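Hypothetical protein (Pseudomonas aeruginosa, PDB 2IGS) is of unknown function but belongs to the DUF3218 family, which is grouped with the lysozyme-like proteins, so a related fold is probable. Local coordinates at residues 149-154 with 208-213; 5-10 with 56-61. All coordinates share one frame; numbering follows the deposited sequence.

Contact 1: residues 149-154 with 208-213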
# COMPACT_ATOMS: atom_id res chain seq x y z
N LEU F 149 17.74 31.58 5.78
CA LEU F 149 16.37 31.28 6.12
C LEU F 149 15.73 32.47 6.88
O LEU F 149 16.09 32.77 8.03
CB LEU F 149 16.28 29.98 6.92
CG LEU F 149 14.87 29.50 7.26
CD1 LEU F 149 14.03 29.23 5.97
CD2 LEU F 149 14.98 28.25 8.15
N VAL F 150 14.76 33.12 6.23
CA VAL F 150 14.28 34.39 6.71
C VAL F 150 12.82 34.29 7.14
O VAL F 150 12.01 33.62 6.48
CB VAL F 150 14.50 35.47 5.58
CG1 VAL F 150 13.76 36.75 5.85
CG2 VAL F 150 15.98 35.73 5.41
N SER F 151 12.48 34.91 8.26
CA SER F 151 11.10 34.93 8.75
C SER F 151 10.54 33.52 8.94
O SER F 151 11.26 32.58 9.28
CB SER F 151 10.20 35.73 7.78
OG SER F 151 8.93 35.99 8.34
N TYR F 152 9.24 33.37 8.74
CA TYR F 152 8.56 32.11 9.05
C TYR F 152 8.60 31.12 7.89
O TYR F 152 7.56 30.69 7.37
CB TYR F 152 7.14 32.40 9.52
CG TYR F 152 7.06 33.23 10.81
CD1 TYR F 152 7.87 32.92 11.91
CD2 TYR F 152 6.15 34.28 10.94
CE1 TYR F 152 7.79 33.63 13.07
CE2 TYR F 152 6.06 35.00 12.12
CZ TYR F 152 6.90 34.68 13.17
OH TYR F 152 6.80 35.38 14.36
N GLY F 153 9.81 30.74 7.50
CA GLY F 153 9.97 29.82 6.37
C GLY F 153 10.34 30.35 5.00
O GLY F 153 10.34 29.57 4.03
N VAL F 154 10.69 31.65 4.89
CA VAL F 154 11.22 32.17 3.60
C VAL F 154 12.66 31.69 3.34
O VAL F 154 13.65 32.31 3.74
CB VAL F 154 11.10 33.72 3.42
CG1 VAL F 154 11.44 34.14 1.96
CG2 VAL F 154 9.73 34.18 3.78
N THR F 208 5.17 41.05 4.66
CA THR F 208 5.00 41.26 3.20
C THR F 208 5.78 40.21 2.39
O THR F 208 5.25 39.61 1.45
CB THR F 208 5.40 42.69 2.76
OG1 THR F 208 4.79 43.65 3.64
CG2 THR F 208 4.97 43.01 1.34
N LEU F 209 7.05 40.00 2.76
CA LEU F 209 7.92 39.03 2.12
C LEU F 209 7.35 37.63 2.31
O LEU F 209 7.30 36.85 1.33
CB LEU F 209 9.34 39.11 2.71
CG LEU F 209 10.42 38.09 2.28
CD1 LEU F 209 10.80 38.31 0.80
CD2 LEU F 209 11.69 38.15 3.17
N LEU F 210 6.93 37.34 3.55
CA LEU F 210 6.40 36.02 3.91
C LEU F 210 5.23 35.60 3.02
O LEU F 210 5.19 34.48 2.52
CB LEU F 210 5.96 36.00 5.39
CG LEU F 210 5.38 34.67 5.92
CD1 LEU F 210 6.49 33.63 6.12
CD2 LEU F 210 4.61 34.88 7.22
N LEU F 211 4.28 36.51 2.85
CA LEU F 211 3.10 36.27 2.04
C LEU F 211 3.43 36.19 0.55
O LEU F 211 2.85 35.40 -0.16
CB LEU F 211 2.06 37.37 2.30
CG LEU F 211 1.48 37.40 3.72
CD1 LEU F 211 0.52 38.56 3.90
CD2 LEU F 211 0.83 36.06 4.08
N ALA F 212 4.37 37.01 0.08
CA ALA F 212 4.77 36.96 -1.33
C ALA F 212 5.34 35.59 -1.73
O ALA F 212 4.96 35.01 -2.75
CB ALA F 212 5.80 38.07 -1.63
N TYR F 213 6.29 35.13 -0.93
CA TYR F 213 6.94 33.83 -1.04
C TYR F 213 5.90 32.71 -0.99
O TYR F 213 5.77 31.93 -1.93
CB TYR F 213 7.93 33.70 0.10
CG TYR F 213 8.63 32.36 0.20
CD1 TYR F 213 9.74 32.08 -0.58
CD2 TYR F 213 8.23 31.40 1.14
CE1 TYR F 213 10.41 30.86 -0.50
CE2 TYR F 213 8.90 30.16 1.25
CZ TYR F 213 9.98 29.90 0.42
OH TYR F 213 10.65 28.70 0.50

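Contact 2: residues 5-10 with 56-61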
# COMPACT_ATOMS: atom_id res chain seq x y z
N GLU F 5 -10.67 50.58 21.43
CA GLU F 5 -10.34 49.77 22.63
C GLU F 5 -9.39 48.63 22.28
O GLU F 5 -9.51 47.50 22.76
CB GLU F 5 -11.61 49.25 23.31
CG GLU F 5 -12.49 50.35 23.92
CD GLU F 5 -12.31 50.55 25.43
OE1 GLU F 5 -11.35 49.97 26.00
OE2 GLU F 5 -13.14 51.28 26.03
N ILE F 6 -8.42 48.96 21.44
CA ILE F 6 -7.40 48.05 20.98
C ILE F 6 -6.07 48.63 21.38
O ILE F 6 -5.96 49.81 21.74
CB ILE F 6 -7.45 47.89 19.43
CG1 ILE F 6 -7.29 49.25 18.72
CG2 ILE F 6 -8.75 47.20 19.02
CD1 ILE F 6 -6.94 49.16 17.26
N ASN F 7 -5.03 47.81 21.31
CA ASN F 7 -3.67 48.30 21.48
C ASN F 7 -2.73 47.50 20.58
O ASN F 7 -3.07 46.39 20.16
CB ASN F 7 -3.25 48.23 22.95
CG ASN F 7 -3.11 46.80 23.45
OD1 ASN F 7 -2.15 46.14 23.14
ND2 ASN F 7 -4.03 46.37 24.28
N ILE F 8 -1.55 48.05 20.32
CA ILE F 8 -0.59 47.48 19.41
C ILE F 8 -0.02 46.11 19.81
O ILE F 8 0.35 45.35 18.94
CB ILE F 8 0.58 48.48 19.08
CG1 ILE F 8 1.25 48.06 17.76
CG2 ILE F 8 1.53 48.62 20.30
CD1 ILE F 8 2.31 49.01 17.19
N TYR F 9 0.05 45.80 21.10
CA TYR F 9 0.58 44.49 21.53
C TYR F 9 -0.41 43.35 21.23
O TYR F 9 0.01 42.28 20.79
CB TYR F 9 0.89 44.44 23.02
CG TYR F 9 1.86 45.47 23.53
CD1 TYR F 9 3.24 45.25 23.48
CD2 TYR F 9 1.40 46.67 24.10
CE1 TYR F 9 4.14 46.19 23.97
CE2 TYR F 9 2.30 47.62 24.60
CZ TYR F 9 3.67 47.36 24.51
OH TYR F 9 4.57 48.27 25.00
N GLN F 10 -1.70 43.59 21.46
CA GLN F 10 -2.74 42.59 21.31
C GLN F 10 -3.42 42.65 19.94
O GLN F 10 -3.95 41.66 19.47
CB GLN F 10 -3.80 42.73 22.43
CG GLN F 10 -3.28 42.37 23.84
CD GLN F 10 -4.35 42.50 24.90
OE1 GLN F 10 -4.86 43.59 25.17
NE2 GLN F 10 -4.70 41.36 25.51
N GLY F 56 -2.67 36.91 28.19
CA GLY F 56 -3.36 38.14 27.80
C GLY F 56 -2.91 39.36 28.58
O GLY F 56 -3.62 40.35 28.66
N ASP F 57 -1.71 39.29 29.16
CA ASP F 57 -1.19 40.30 30.08
C ASP F 57 -0.07 41.09 29.38
O ASP F 57 1.06 40.62 29.29
CB ASP F 57 -0.67 39.58 31.32
CG ASP F 57 -0.25 40.52 32.43
OD1 ASP F 57 0.22 39.99 33.46
OD2 ASP F 57 -0.36 41.75 32.31
N ILE F 58 -0.40 42.29 28.88
CA ILE F 58 0.58 43.11 28.14
C ILE F 58 1.76 43.58 29.00
O ILE F 58 2.81 43.89 28.46
CB ILE F 58 -0.05 44.34 27.37
CG1 ILE F 58 -0.81 45.28 28.31
CG2 ILE F 58 -0.97 43.85 26.23
CD1 ILE F 58 -1.08 46.66 27.73
N SER F 59 1.60 43.58 30.32
CA SER F 59 2.69 43.94 31.24
C SER F 59 3.84 42.92 31.20
O SER F 59 4.94 43.21 31.65
CB SER F 59 2.18 44.13 32.67
OG SER F 59 1.92 42.88 33.32
N LYS F 60 3.55 41.74 30.66
CA LYS F 60 4.54 40.68 30.55
C LYS F 60 4.85 40.38 29.08
O LYS F 60 5.31 39.29 28.75
CB LYS F 60 4.06 39.42 31.29
CG LYS F 60 3.66 39.65 32.76
CD LYS F 60 4.86 40.03 33.64
CE LYS F 60 4.48 41.03 34.73
NZ LYS F 60 3.42 40.53 35.64
N ALA F 61 4.58 41.35 28.20
CA ALA F 61 4.88 41.24 26.77
C ALA F 61 6.35 40.88 26.52
O ALA F 61 7.24 41.45 27.17
CB ALA F 61 4.55 42.54 26.06

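Contact 1: residues 149-154 with 208-213
V154 meets three residues of the helix, L209, L210 and Y213, and has the largest share of the buried surface. Its CA lies over a face of the Y213 ring, 3.9 Å from the ring centroid and 13° off the normal, which qualifies as a CH-pi contact. With CG1 anti to the backbone N (chi1 -170°), that methyl reaches the CG-CD1 side of the same face, 3.7 Å from Y213 CD1, and also touches L209 CG. The other branch, CG2, packs 3.8 Å from L210 CA. Beyond V154, V150 CG1 meets L209 CD2 at 3.7 Å, the two side chains crossing at about a right angle. L210 points its CD1 into the turn, 3.7 Å from Y152 CB and 3.4 Å from Y152 O, while its CD2 lies near the plane of the Y152 ring, at the edge.

The turn is shaped by Y152, centre of an inverse gamma turn, and by the backbone bond from V150 N to V154 O (2.8 Å), which draws the strand ends together. G153 follows at positive phi (101°), where a CB would press on the preceding carbonyl. S151 OG, 4.1 Å from L210 CD1, is satisfied by P129 O, and Y152 OH by V127 O, so neither hydroxyl depends on the helix for a partner. No hydrogen bond joins turn and helix, so their buried association rests on apolar and CH-pi contacts.

Contact 2: residues 5-10 with 56-61
I58 and Q10 are brought together by two first torsions. In I58, CG1 stands between the backbone N and the carbonyl carbon (chi1 59°), which puts CG2 beside the N, on the side facing residues 7-10. In Q10, CG is beside the backbone N (chi1 -68°) and the chain beyond it is extended, so that it runs across the I58 side chain at about a right angle. I58 CG2 then sits 3.6 Å from Q10 CG and 3.8 Å from Y9 CB, with N7 OD1 slightly farther off. A second apolar touch joins Y9 CD1 to A61 CB at 4.0 Å, oblique to the ring. Q10 NE2 comes near G56 O, but the angle is too poor for a hydrogen bond.

The N7 side-chain amide is bonded to Q10 twice, to its side chain through ND2 and to its backbone N through OD1. N7 ND2 donates to Q10 OE1 at 3.0 Å, arriving in the carbonyl plane on a lone pair. N7 OD1 takes the backbone N of Q10 at 3.1 Å, from a donor 40° above its carbonyl plane, plus a weak bond from Y9 N. Held at both ends, the N7 amide has its orientation fixed; the single bond at OE1 probably helps keep the Q10 chain in place. Within 56-61, K60 N to D57 O and A61 N to I58 O fold the short 3-10 turn. Y9 O bonds to Y65 OH, tying the N-terminal loop to helix 63-82. The bond from Q10 N to N7 OD1, three residues back, identifies an Asx motif just ahead of helix 12-27.

Overall arrangement
Contact 1 lies deep in the chain, its centre 7 Å from the chain centre, whereas contact 2 is a surface contact 21 Å out. Their centres are 25 Å apart and their nearest atoms about 12 Å, so they do not touch. Along the sequence they come in series: 5-10 with 56-61 closes before 149-154 with 208-213 opens. Helix 35-48 lies between the two segments of contact 2 in sequence, and its P45 and L48 pack on Y152, its A41 and I44 on L211, of contact 1. Contact 1 joins the three-stranded sheet to helix 203-216; contact 2 joins two surface loops. No active site or ligand is known here to relate them to.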